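Local coordinates for Lmo0131 protein (Listeria monocytogenes, PDB 4Q6J) that is of unknown function but folds as an EAL-domain TIM barrel and may act as a cyclic-guanylate-specific phosphodiesterase, at residues B[103-108]-B[143-148]; B[183-186]-B[191-194]; B[81-86]-B[244-249]; B[65-70]-B[96-101]. All blocks are in the same frame, centred on the assembly; numbering follows the deposited sequence.

Interaction 1 of 4, residues B[103-108]-B[143-148]; sequences TYMTFL and RKIKDL. With ACY (acetic acid), chain S; ACY (acetic acid), chain C.
Ile-145 pushes its CD1 methyl into the angle between Met-105 and Leu-108, two residues lying on one face of helix 102-115. Met-105, built as selenomethionine, meets it with its terminal methyl, CE to Ile-145 CD1 being 3.5 Å. Leu-108 presents a branch, CD2 at 3.6 Å from Ile-145 CD1, and its CG is little farther away. Both side chains cross that of Ile-145 at about a right angle, and the isoleucine touches through CD1 alone. With CG1 beside the backbone N and chi2 at -168°, Ile-145 is stretched to reach across, while the methionine chain is bent at chi2 and chi3 to bring CE round. Ile-145 was modelled in two conformers, and this account holds for one. The helices 102-115 and 136-146 belong to the outer layer of the TIM barrel, one before and one after strand 122-127, and all three apolar residues also rest on Ile-124 of that strand. A flexible methionine can curl its end methyl into place, while the leucine and isoleucine branches give compact apolar surface to a buried seam with no polar bonds across it. Lys-146, pointing elsewhere, forms a salt bridge with Asp-173. Near the start of helix 102-115, Thr-103 holds two acetates: its N donates to one acetate O at 3.2 Å, and its OG1 to an O of the other.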
loop_
_atom_site.group_PDB
_atom_site.type_symbol
_atom_site.label_atom_id
_atom_site.label_comp_id
_atom_site.label_asym_id
_atom_site.label_seq_id
_atom_site.Cartn_x
_atom_site.Cartn_y
_atom_site.Cartn_z
ATOM N N THR B 103 -22.646 3.360 -9.855
ATOM C CA THR B 103 -23.681 2.363 -9.875
ATOM C C THR B 103 -24.200 2.082 -8.457
ATOM O O THR B 103 -25.407 2.035 -8.225
ATOM C CB THR B 103 -23.187 1.112 -10.581
ATOM O OG1 THR B 103 -23.088 1.374 -11.992
ATOM C CG2 THR B 103 -24.139 -0.007 -10.357
ATOM N N TYR B 104 -23.293 1.934 -7.499
ATOM C CA TYR B 104 -23.733 1.798 -6.114
ATOM C C TYR B 104 -24.382 3.065 -5.608
ATOM O O TYR B 104 -25.394 3.016 -4.965
ATOM C CB TYR B 104 -22.598 1.446 -5.153
ATOM C CG TYR B 104 -23.156 1.328 -3.757
ATOM C CD1 TYR B 104 -23.934 0.254 -3.416
ATOM C CD2 TYR B 104 -22.960 2.327 -2.803
ATOM C CE1 TYR B 104 -24.476 0.149 -2.166
ATOM C CE2 TYR B 104 -23.510 2.227 -1.544
ATOM C CZ TYR B 104 -24.278 1.140 -1.237
ATOM O OH TYR B 104 -24.871 1.009 -0.003
HETATM N N MSE B 105 -23.773 4.208 -5.862
HETATM C CA MSE B 105 -24.234 5.430 -5.225
HETATM C C MSE B 105 -25.563 5.884 -5.798
HETATM O O MSE B 105 -26.285 6.673 -5.198
HETATM C CB MSE B 105 -23.166 6.526 -5.301
HETATM C CG MSE B 105 -21.948 6.249 -4.385
HETATM SE SE MSE B 105 -22.382 6.196 -2.446
HETATM C CE MSE B 105 -22.409 8.138 -2.153
ATOM N N THR B 106 -25.895 5.372 -6.971
ATOM C CA THR B 106 -27.185 5.659 -7.590
ATOM C C THR B 106 -28.251 4.832 -6.944
ATOM O O THR B 106 -29.289 5.337 -6.584
ATOM C CB THR B 106 -27.146 5.362 -9.067
ATOM O OG1 THR B 106 -26.468 6.441 -9.717
ATOM C CG2 THR B 106 -28.555 5.233 -9.619
ATOM N N PHE B 107 -27.983 3.553 -6.759
ATOM C CA PHE B 107 -28.881 2.748 -5.957
ATOM C C PHE B 107 -29.119 3.277 -4.542
ATOM O O PHE B 107 -30.230 3.198 -4.033
ATOM C CB PHE B 107 -28.374 1.332 -5.830
ATOM C CG PHE B 107 -29.280 0.482 -5.034
ATOM C CD1 PHE B 107 -30.560 0.206 -5.500
ATOM C CD2 PHE B 107 -28.900 0.006 -3.802
ATOM C CE1 PHE B 107 -31.424 -0.569 -4.764
ATOM C CE2 PHE B 107 -29.752 -0.779 -3.084
ATOM C CZ PHE B 107 -31.013 -1.062 -3.564
ATOM N N LEU B 108 -28.060 3.782 -3.910
ATOM C CA LEU B 108 -28.172 4.233 -2.538
ATOM C C LEU B 108 -29.011 5.498 -2.479
ATOM O O LEU B 108 -29.851 5.662 -1.617
ATOM C CB LEU B 108 -26.796 4.469 -1.901
ATOM C CG LEU B 108 -26.881 5.053 -0.474
ATOM C CD1 LEU B 108 -27.589 4.123 0.479
ATOM C CD2 LEU B 108 -25.534 5.427 0.090
ATOM N N ARG B 143 -22.296 14.462 -3.813
ATOM C CA ARG B 143 -23.090 15.677 -3.983
ATOM C C ARG B 143 -24.550 15.346 -4.254
ATOM O O ARG B 143 -25.430 16.050 -3.769
ATOM C CB ARG B 143 -22.548 16.591 -5.096
ATOM C CG ARG B 143 -21.166 17.254 -4.863
ATOM C CD ARG B 143 -20.986 18.471 -5.805
ATOM N NE ARG B 143 -19.607 18.798 -6.205
ATOM C CZ ARG B 143 -18.760 19.570 -5.519
ATOM N NH1 ARG B 143 -17.549 19.812 -6.000
ATOM N NH2 ARG B 143 -19.109 20.086 -4.347
ATOM N N LYS B 144 -24.806 14.260 -4.984
ATOM C CA LYS B 144 -26.176 13.847 -5.303
ATOM C C LYS B 144 -26.926 13.354 -4.105
ATOM O O LYS B 144 -28.133 13.565 -3.989
ATOM C CB LYS B 144 -26.199 12.740 -6.329
ATOM C CG LYS B 144 -25.942 13.238 -7.710
ATOM C CD LYS B 144 -25.675 12.094 -8.649
ATOM C CE LYS B 144 -25.159 12.620 -9.976
ATOM N NZ LYS B 144 -25.122 11.561 -10.992
ATOM N N ILE B 145 -26.233 12.663 -3.216
ATOM C CA ILE B 145 -26.896 12.195 -2.017
ATOM C C ILE B 145 -27.035 13.368 -1.040
ATOM O O ILE B 145 -28.039 13.491 -0.348
ATOM C CB ILE B 145 -26.189 10.978 -1.393
ATOM C CG1 ILE B 145 -26.269 9.787 -2.349
ATOM C CG2 ILE B 145 -26.847 10.574 -0.097
ATOM C CD1 ILE B 145 -25.879 8.489 -1.734
ATOM N N LYS B 146 -26.043 14.254 -1.021
ATOM C CA LYS B 146 -26.130 15.465 -0.206
ATOM C C LYS B 146 -27.324 16.331 -0.633
ATOM O O LYS B 146 -27.895 17.036 0.182
ATOM C CB LYS B 146 -24.838 16.274 -0.270
ATOM C CG LYS B 146 -23.662 15.588 0.430
ATOM C CD LYS B 146 -22.492 16.512 0.675
ATOM C CE LYS B 146 -22.805 17.456 1.830
ATOM N NZ LYS B 146 -21.610 18.192 2.304
ATOM N N ASP B 147 -27.711 16.252 -1.903
ATOM C CA ASP B 147 -28.867 16.998 -2.410
ATOM C C ASP B 147 -30.154 16.596 -1.710
ATOM O O ASP B 147 -31.132 17.309 -1.796
ATOM C CB ASP B 147 -29.064 16.791 -3.910
ATOM C CG ASP B 147 -27.961 17.452 -4.777
ATOM O OD1 ASP B 147 -27.266 18.379 -4.307
ATOM O OD2 ASP B 147 -27.813 17.045 -5.953
ATOM N N LEU B 148 -30.152 15.455 -1.029
ATOM C CA LEU B 148 -31.334 14.985 -0.325
ATOM C C LEU B 148 -31.343 15.433 1.147
ATOM O O LEU B 148 -32.371 15.387 1.823
ATOM C CB LEU B 148 -31.433 13.453 -0.435
ATOM C CG LEU B 148 -31.536 12.860 -1.850
ATOM C CD1 LEU B 148 -31.253 11.355 -1.858
ATOM C CD2 LEU B 148 -32.890 13.182 -2.506
HETATM C C ACY S . -19.451 0.222 -11.107
HETATM O O ACY S . -19.999 0.576 -12.155
HETATM O OXT ACY S . -19.214 1.026 -10.194
HETATM C CH3 ACY S . -19.029 -1.201 -10.933
HETATM C C ACY C . -18.842 3.157 -11.696
HETATM O O ACY C . -20.060 2.959 -11.700
HETATM O OXT ACY C . -18.037 2.261 -11.988
HETATM C CH3 ACY C . -18.308 4.496 -11.301
#

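Interaction 2 of 4, residues B[183-186]-B[191-194]; sequences ALLK and QQII. With EDO (1,2-ethanediol), chain I.
The loop 183-186 has no regular secondary structure and lies beside the first turn of helix 189-204, bringing the CA atoms of Leu-185 and Gln-192 to 6.5 Å. Gln-192 makes the polar link, its NE2 donating to Leu-185 O at 2.9 Å with an N-H...O angle of 163°. The acceptor lies in the plane of the glutamine amide, yet NE2 stands above the carbonyl plane, 42° out of it. A long, extended glutamine spans the distance from a helical backbone to a loop carbonyl and satisfies it there. This is a beta-alpha connection of the TIM barrel, leading from strand 174-177 into helix 189-204. Leu-185 lays its CD2 methyl against the aliphatic part of Gln-191, 3.6 Å from CG. Gln-191 sends CG away from its backbone N (chi1 -174°) and then bends at chi2, leaving its methylenes to the leucine while NE2 bonds to Phe-181 O. Leu-184, with positive phi, turns the chain, and its N donates at 2.9 Å to O2 of an ethanediol, probably from the crystallisation liquor. Lys-222 of helix 217-225 touches both Leu-185 and Gln-192, and Arg-168 of the third subunit hydrogen-bonds to Ala-183 O and packs on Gln-191.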
loop_
_atom_site.group_PDB
_atom_site.type_symbol
_atom_site.label_atom_id
_atom_site.label_comp_id
_atom_site.label_asym_id
_atom_site.label_seq_id
_atom_site.Cartn_x
_atom_site.Cartn_y
_atom_site.Cartn_z
ATOM N N ALA B 183 -4.543 10.496 22.131
ATOM C CA ALA B 183 -3.844 9.823 23.200
ATOM C C ALA B 183 -2.541 10.551 23.540
ATOM O O ALA B 183 -1.989 11.263 22.684
ATOM C CB ALA B 183 -3.565 8.372 22.810
ATOM N N LEU B 184 -2.068 10.370 24.782
ATOM C CA LEU B 184 -0.786 10.931 25.251
ATOM C C LEU B 184 -0.734 12.457 25.424
ATOM O O LEU B 184 0.353 13.043 25.473
ATOM C CB LEU B 184 0.374 10.499 24.342
ATOM C CG LEU B 184 0.547 9.011 24.001
ATOM C CD1 LEU B 184 1.653 8.825 22.977
ATOM C CD2 LEU B 184 0.824 8.150 25.216
ATOM N N LEU B 185 -1.892 13.097 25.540
ATOM C CA LEU B 185 -1.935 14.553 25.479
ATOM C C LEU B 185 -1.344 15.301 26.679
ATOM O O LEU B 185 -0.942 16.458 26.540
ATOM C CB LEU B 185 -3.344 15.067 25.197
ATOM C CG LEU B 185 -4.000 14.730 23.870
ATOM C CD1 LEU B 185 -5.281 15.532 23.718
ATOM C CD2 LEU B 185 -3.035 14.956 22.668
ATOM N N LYS B 186 -1.298 14.680 27.855
ATOM C CA LYS B 186 -0.664 15.374 28.975
ATOM C C LYS B 186 0.801 15.658 28.655
ATOM O O LYS B 186 1.360 16.666 29.060
ATOM C CB LYS B 186 -0.767 14.556 30.252
ATOM C CG LYS B 186 -0.304 15.265 31.499
ATOM C CD LYS B 186 -0.469 14.311 32.641
ATOM C CE LYS B 186 -0.122 14.922 33.959
ATOM N NZ LYS B 186 -0.502 13.973 35.058
ATOM N N GLN B 191 1.123 17.549 19.729
ATOM C CA GLN B 191 -0.167 16.990 19.337
ATOM C C GLN B 191 -1.290 17.891 19.785
ATOM O O GLN B 191 -2.333 17.954 19.142
ATOM C CB GLN B 191 -0.343 15.558 19.855
ATOM C CG GLN B 191 -1.601 14.833 19.369
ATOM C CD GLN B 191 -1.639 14.677 17.862
ATOM O OE1 GLN B 191 -0.635 14.923 17.175
ATOM N NE2 GLN B 191 -2.796 14.267 17.328
ATOM N N GLN B 192 -1.090 18.590 20.887
ATOM C CA GLN B 192 -2.101 19.574 21.306
ATOM C C GLN B 192 -2.227 20.702 20.300
ATOM O O GLN B 192 -3.325 21.160 19.972
ATOM C CB GLN B 192 -1.829 20.125 22.703
ATOM C CG GLN B 192 -2.190 19.109 23.792
ATOM C CD GLN B 192 -2.523 19.750 25.134
ATOM O OE1 GLN B 192 -3.095 20.839 25.180
ATOM N NE2 GLN B 192 -2.173 19.065 26.232
ATOM N N ILE B 193 -1.092 21.141 19.798
ATOM C CA ILE B 193 -1.092 22.153 18.767
ATOM C C ILE B 193 -1.712 21.610 17.468
ATOM O O ILE B 193 -2.474 22.310 16.790
ATOM C CB ILE B 193 0.316 22.708 18.553
ATOM C CG1 ILE B 193 0.744 23.476 19.796
ATOM C CG2 ILE B 193 0.340 23.651 17.390
ATOM C CD1 ILE B 193 2.197 23.664 19.894
ATOM N N ILE B 194 -1.416 20.360 17.141
ATOM C CA ILE B 194 -1.916 19.789 15.906
ATOM C C ILE B 194 -3.427 19.666 15.936
ATOM O O ILE B 194 -4.119 20.034 14.977
ATOM C CB ILE B 194 -1.287 18.434 15.621
ATOM C CG1 ILE B 194 0.182 18.601 15.248
ATOM C CG2 ILE B 194 -2.052 17.711 14.506
ATOM C CD1 ILE B 194 0.987 17.341 15.357
HETATM C C1 EDO I . -5.295 9.333 27.770
HETATM O O1 EDO I . -4.734 10.279 28.676
HETATM C C2 EDO I . -4.316 8.203 27.575
HETATM O O2 EDO I . -3.475 8.511 26.481
#

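Interaction 3 of 4, residues B[81-86]-B[244-249]; sequences INQLGG and EIKQKY
Lys-246, which buries the most surface here, stretches across to the C-terminal end of helix 66-83, joining the C-terminal helix 242-248 to a helix of the TIM barrel's outer layer that is far away in sequence. Its chain is extended beyond CG, a full lysine length being needed because the nearest CA atoms, those of Leu-84 and Lys-246, are 11.0 Å apart. At its end NZ donates to Gln-83 OE1 at 2.9 Å. Gln-83 comes from the opposite direction, with CG anti to its N and chi2 at -97°, away from a staggered value. The bond is poorly directed: the C=O...NZ angle is only 96°, and NZ is 36° out of the amide plane. Standing over the amide rather than in line with its C=O, the ammonium group is left near both OE1 and NE2; its 3.1 Å approach to Gln-83 NE2 pairs two donors, is not a hydrogen bond and probably costs some of the gain. Near the surface, a neutral amide oxygen can accept from a lysine without an opposite charge. Ile-245, one residue before Lys-246, is buried and packs on Phe-38 and Pro-26 of the barrel strands. Leu-84, the first residue to leave the helical conformation, turns its CD2 methyl to the lysine, 4.0 Å from the CE methylene of Lys-246.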
loop_
_atom_site.group_PDB
_atom_site.type_symbol
_atom_site.label_atom_id
_atom_site.label_comp_id
_atom_site.label_asym_id
_atom_site.label_seq_id
_atom_site.Cartn_x
_atom_site.Cartn_y
_atom_site.Cartn_z
ATOM N N ILE B 81 -33.344 5.014 11.873
ATOM C CA ILE B 81 -33.475 6.463 11.869
ATOM C C ILE B 81 -34.949 6.801 11.828
ATOM O O ILE B 81 -35.409 7.660 12.584
ATOM C CB ILE B 81 -32.787 7.056 10.649
ATOM C CG1 ILE B 81 -31.279 6.896 10.760
ATOM C CG2 ILE B 81 -33.132 8.515 10.492
ATOM C CD1 ILE B 81 -30.579 7.163 9.438
ATOM N N ASN B 82 -35.687 6.121 10.946
ATOM C CA ASN B 82 -37.135 6.334 10.834
ATOM C C ASN B 82 -37.830 6.128 12.153
ATOM O O ASN B 82 -38.687 6.907 12.515
ATOM C CB ASN B 82 -37.788 5.424 9.784
ATOM C CG ASN B 82 -37.439 5.823 8.372
ATOM O OD1 ASN B 82 -36.971 6.934 8.105
ATOM N ND2 ASN B 82 -37.679 4.916 7.454
ATOM N N GLN B 83 -37.444 5.081 12.871
ATOM C CA GLN B 83 -38.028 4.819 14.183
ATOM C C GLN B 83 -37.808 5.946 15.204
ATOM O O GLN B 83 -38.688 6.218 16.000
ATOM C CB GLN B 83 -37.559 3.475 14.754
ATOM C CG GLN B 83 -38.366 3.017 15.949
ATOM C CD GLN B 83 -37.731 3.350 17.299
ATOM O OE1 GLN B 83 -38.331 3.127 18.358
ATOM N NE2 GLN B 83 -36.516 3.866 17.266
ATOM N N LEU B 84 -36.653 6.600 15.172
ATOM C CA LEU B 84 -36.283 7.548 16.217
ATOM C C LEU B 84 -36.828 8.929 15.946
ATOM O O LEU B 84 -36.412 9.891 16.566
ATOM C CB LEU B 84 -34.765 7.608 16.414
ATOM C CG LEU B 84 -34.210 6.303 16.990
ATOM C CD1 LEU B 84 -32.708 6.203 16.836
ATOM C CD2 LEU B 84 -34.598 6.162 18.440
ATOM N N GLY B 85 -37.750 9.033 15.012
ATOM C CA GLY B 85 -38.492 10.257 14.864
ATOM C C GLY B 85 -37.674 11.468 14.479
ATOM O O GLY B 85 -38.124 12.595 14.632
ATOM N N GLY B 86 -36.466 11.242 13.975
ATOM C CA GLY B 86 -35.622 12.315 13.484
ATOM C C GLY B 86 -34.832 12.938 14.593
ATOM O O GLY B 86 -34.172 13.935 14.383
ATOM N N GLU B 244 -29.897 -2.396 24.015
ATOM C CA GLU B 244 -29.106 -2.065 25.192
ATOM C C GLU B 244 -28.771 -0.561 25.312
ATOM O O GLU B 244 -28.581 -0.026 26.418
ATOM C CB GLU B 244 -27.862 -2.923 25.214
ATOM C CG GLU B 244 -28.174 -4.384 25.031
ATOM C CD GLU B 244 -26.917 -5.255 24.975
ATOM O OE1 GLU B 244 -25.843 -4.801 25.417
ATOM O OE2 GLU B 244 -26.999 -6.402 24.482
ATOM N N ILE B 245 -28.711 0.125 24.180
ATOM C CA ILE B 245 -28.657 1.580 24.236
ATOM C C ILE B 245 -29.886 2.125 24.960
ATOM O O ILE B 245 -29.770 2.851 25.914
ATOM C CB ILE B 245 -28.638 2.232 22.849
ATOM C CG1 ILE B 245 -27.315 1.967 22.115
ATOM C CG2 ILE B 245 -28.882 3.722 22.989
ATOM C CD1 ILE B 245 -26.126 2.657 22.722
ATOM N N LYS B 246 -31.067 1.754 24.504
ATOM C CA LYS B 246 -32.283 2.321 25.054
ATOM C C LYS B 246 -32.479 1.971 26.529
ATOM O O LYS B 246 -33.093 2.746 27.284
ATOM C CB LYS B 246 -33.486 1.894 24.223
ATOM C CG LYS B 246 -33.670 2.716 22.970
ATOM C CD LYS B 246 -34.760 2.145 22.070
ATOM C CE LYS B 246 -34.944 2.968 20.796
ATOM N NZ LYS B 246 -35.952 2.352 19.871
ATOM N N GLN B 247 -31.944 0.820 26.939
ATOM C CA GLN B 247 -32.000 0.410 28.353
ATOM C C GLN B 247 -31.030 1.228 29.184
ATOM O O GLN B 247 -31.255 1.456 30.357
ATOM C CB GLN B 247 -31.760 -1.093 28.512
ATOM C CG GLN B 247 -32.922 -1.874 27.924
ATOM C CD GLN B 247 -32.679 -3.352 27.708
ATOM O OE1 GLN B 247 -31.588 -3.867 27.942
ATOM N NE2 GLN B 247 -33.717 -4.047 27.249
ATOM N N LYS B 248 -29.972 1.714 28.544
ATOM C CA LYS B 248 -28.957 2.511 29.227
ATOM C C LYS B 248 -29.318 3.977 29.251
ATOM O O LYS B 248 -29.089 4.666 30.241
ATOM C CB LYS B 248 -27.571 2.313 28.585
ATOM C CG LYS B 248 -26.436 2.660 29.540
ATOM C CD LYS B 248 -25.060 2.778 28.896
ATOM C CE LYS B 248 -24.078 3.333 29.913
ATOM N NZ LYS B 248 -22.781 3.746 29.324
ATOM N N TYR B 249 -29.883 4.436 28.143
ATOM C CA TYR B 249 -30.243 5.828 27.931
ATOM C C TYR B 249 -31.706 5.872 27.580
ATOM O O TYR B 249 -32.080 5.661 26.427
ATOM C CB TYR B 249 -29.474 6.396 26.750
ATOM C CG TYR B 249 -27.978 6.344 26.918
ATOM C CD1 TYR B 249 -27.333 7.207 27.783
ATOM C CD2 TYR B 249 -27.214 5.441 26.199
ATOM C CE1 TYR B 249 -25.968 7.164 27.933
ATOM C CE2 TYR B 249 -25.857 5.400 26.336
ATOM C CZ TYR B 249 -25.236 6.264 27.207
ATOM O OH TYR B 249 -23.872 6.223 27.341
#

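Interaction 4 of 4, residues B[65-70]-B[96-101]; sequences ATREMQ and AHYVAS. With ACY (acetic acid), chain S.
In this TIM barrel Tyr-98 extends from the short helix 96-99, directly after strand 89-95, to the first turns of helix 66-83, a partly buried contact between a beta-alpha connection and a helix of the outer layer. Tyr-98 contributes more than half of the surface buried between the two segments. Gln-70 lays its CG methylene over one face, 4.0 Å from the ring centroid and 13° from the ring normal, a CH-pi contact in which the aliphatic part of the glutamine does the touching. Arg-67 meets the ring in another way: its CD lies near the ring plane at the edge, 4.0 Å from Tyr-98 CE1, and the guanidinium is turned nearly perpendicular to the ring. The bend at chi2 (51°) swings CD to that edge, and NE goes on to a salt bridge with Asp-71, which helps to hold the arginine in place. Tyr-104 of helix 102-115 packs edge-to-face with Tyr-98. A tyrosine suits the place because its flat ring offers a face to Gln-70 and an edge to Arg-67, while OH lies against the backbone of helix 66-83 without a hydrogen bond to it: Tyr-98 OH is 3.2 Å from Arg-67 CA. Arg-67 N is also close, at 3.3 Å from that oxygen, but the angle is too poor. Thr-66 adds OG1 beside the phenol, 3.5 Å from Tyr-98 OH. Just past helix 96-99, Ser-101 stands as N-cap of the next helix, its OG accepting from Tyr-104 N. The same OG lies 2.6 Å from OXT of an acetate, to which it donates.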
loop_
_atom_site.group_PDB
_atom_site.type_symbol
_atom_site.label_atom_id
_atom_site.label_comp_id
_atom_site.label_asym_id
_atom_site.label_seq_id
_atom_site.Cartn_x
_atom_site.Cartn_y
_atom_site.Cartn_z
ATOM N N ALA B 65 -19.250 -11.019 -0.666
ATOM C CA ALA B 65 -20.465 -10.660 0.084
ATOM C C ALA B 65 -20.552 -9.177 0.503
ATOM O O ALA B 65 -21.474 -8.771 1.213
ATOM C CB ALA B 65 -20.609 -11.568 1.320
ATOM N N THR B 66 -19.613 -8.379 0.017
ATOM C CA THR B 66 -19.515 -6.983 0.405
ATOM C C THR B 66 -20.803 -6.238 0.068
ATOM O O THR B 66 -21.186 -5.349 0.786
ATOM C CB THR B 66 -18.309 -6.220 -0.215
ATOM O OG1 THR B 66 -18.245 -6.439 -1.615
ATOM C CG2 THR B 66 -16.997 -6.632 0.423
ATOM N N ARG B 67 -21.454 -6.593 -1.030
ATOM C CA ARG B 67 -22.649 -5.883 -1.411
ATOM C C ARG B 67 -23.802 -6.141 -0.447
ATOM O O ARG B 67 -24.472 -5.191 -0.030
ATOM C CB ARG B 67 -23.047 -6.175 -2.842
ATOM C CG ARG B 67 -24.272 -5.379 -3.263
ATOM C CD ARG B 67 -24.173 -3.895 -2.971
ATOM N NE ARG B 67 -25.458 -3.272 -3.252
ATOM C CZ ARG B 67 -25.823 -2.784 -4.437
ATOM N NH1 ARG B 67 -24.991 -2.791 -5.471
ATOM N NH2 ARG B 67 -27.030 -2.268 -4.590
ATOM N N GLU B 68 -24.009 -7.416 -0.109
ATOM C CA GLU B 68 -24.993 -7.853 0.886
ATOM C C GLU B 68 -24.830 -7.088 2.195
ATOM O O GLU B 68 -25.791 -6.633 2.802
ATOM C CB GLU B 68 -24.820 -9.351 1.188
ATOM C CG GLU B 68 -25.402 -10.299 0.136
ATOM C CD GLU B 68 -24.375 -10.828 -0.862
ATOM O OE1 GLU B 68 -24.627 -11.909 -1.416
ATOM O OE2 GLU B 68 -23.340 -10.169 -1.112
HETATM N N MSE B 69 -23.590 -6.961 2.629
HETATM C CA MSE B 69 -23.303 -6.392 3.912
HETATM C C MSE B 69 -23.645 -4.908 3.910
HETATM O O MSE B 69 -24.345 -4.439 4.813
HETATM C CB MSE B 69 -21.844 -6.662 4.303
HETATM C CG MSE B 69 -21.581 -6.529 5.782
HETATM SE SE MSE B 69 -19.693 -6.327 6.184
HETATM C CE MSE B 69 -19.273 -5.262 4.644
ATOM N N GLN B 70 -23.181 -4.184 2.887
ATOM C CA GLN B 70 -23.487 -2.750 2.743
ATOM C C GLN B 70 -24.979 -2.530 2.726
ATOM O O GLN B 70 -25.479 -1.669 3.412
ATOM C CB GLN B 70 -22.883 -2.133 1.464
ATOM C CG GLN B 70 -21.407 -1.950 1.467
ATOM C CD GLN B 70 -20.866 -1.179 2.666
ATOM O OE1 GLN B 70 -21.453 -0.198 3.143
ATOM N NE2 GLN B 70 -19.738 -1.638 3.162
ATOM N N ALA B 96 -14.431 3.755 0.493
ATOM C CA ALA B 96 -14.158 4.705 -0.571
ATOM C C ALA B 96 -14.497 4.162 -1.980
ATOM O O ALA B 96 -15.067 4.869 -2.782
ATOM C CB ALA B 96 -12.722 5.175 -0.486
ATOM N N HIS B 97 -14.126 2.912 -2.249
ATOM C CA HIS B 97 -14.500 2.194 -3.484
ATOM C C HIS B 97 -15.987 2.290 -3.836
ATOM O O HIS B 97 -16.353 2.532 -4.980
ATOM C CB HIS B 97 -14.094 0.706 -3.389
ATOM C CG HIS B 97 -14.769 -0.188 -4.401
ATOM N ND1 HIS B 97 -14.339 -0.299 -5.709
ATOM C CD2 HIS B 97 -15.835 -1.016 -4.288
ATOM C CE1 HIS B 97 -15.121 -1.143 -6.357
ATOM N NE2 HIS B 97 -16.036 -1.595 -5.521
ATOM N N TYR B 98 -16.830 2.069 -2.832
ATOM C CA TYR B 98 -18.284 2.149 -2.981
ATOM C C TYR B 98 -18.776 3.593 -3.201
ATOM O O TYR B 98 -19.661 3.830 -3.993
ATOM C CB TYR B 98 -18.957 1.578 -1.747
ATOM C CG TYR B 98 -19.352 0.150 -1.886
ATOM C CD1 TYR B 98 -20.621 -0.195 -2.295
ATOM C CD2 TYR B 98 -18.459 -0.862 -1.618
ATOM C CE1 TYR B 98 -20.987 -1.500 -2.441
ATOM C CE2 TYR B 98 -18.820 -2.181 -1.757
ATOM C CZ TYR B 98 -20.090 -2.485 -2.176
ATOM O OH TYR B 98 -20.472 -3.783 -2.341
ATOM N N VAL B 99 -18.182 4.553 -2.494
ATOM C CA VAL B 99 -18.534 5.948 -2.689
ATOM C C VAL B 99 -18.207 6.406 -4.118
ATOM O O VAL B 99 -18.917 7.219 -4.706
ATOM C CB VAL B 99 -17.882 6.863 -1.619
ATOM C CG1 VAL B 99 -18.158 8.329 -1.922
ATOM C CG2 VAL B 99 -18.391 6.501 -0.214
ATOM N N ALA B 100 -17.150 5.836 -4.683
ATOM C CA ALA B 100 -16.694 6.228 -6.009
ATOM C C ALA B 100 -17.384 5.453 -7.119
ATOM O O ALA B 100 -17.126 5.696 -8.294
ATOM C CB ALA B 100 -15.196 6.072 -6.122
ATOM N N SER B 101 -18.242 4.512 -6.737
ATOM C CA SER B 101 -19.062 3.750 -7.679
ATOM C C SER B 101 -20.395 4.446 -7.954
ATOM O O SER B 101 -21.249 4.531 -7.095
ATOM C CB SER B 101 -19.336 2.330 -7.158
ATOM O OG SER B 101 -20.322 1.673 -7.931
HETATM C C ACY S . -19.451 0.222 -11.107
HETATM O O ACY S . -19.999 0.576 -12.155
HETATM O OXT ACY S . -19.214 1.026 -10.194
HETATM C CH3 ACY S . -19.029 -1.201 -10.933
#

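How the interactions relate
Interactions 1 and 4 are neighbours, their centres 13 Å apart on one side of the chain's centre, and they touch directly: Met-105 packs on the backbone of Tyr-98 and Val-99, and Phe-107 on Arg-67. One acetate, probably from the crystallisation liquor, binds both, through Thr-103 and Ser-101, beside the second subunit. Interaction 3 uses the far end of the same helix 66-83 as interaction 4, yet their centres are 26 Å apart and their nearest atoms about 12 Å. Interaction 2 lies across the chain's centre, 37 Å from interaction 1 by centres, against the third and fourth subunits. Interactions 1 and 2 are both nested within the loop that interaction 3 closes.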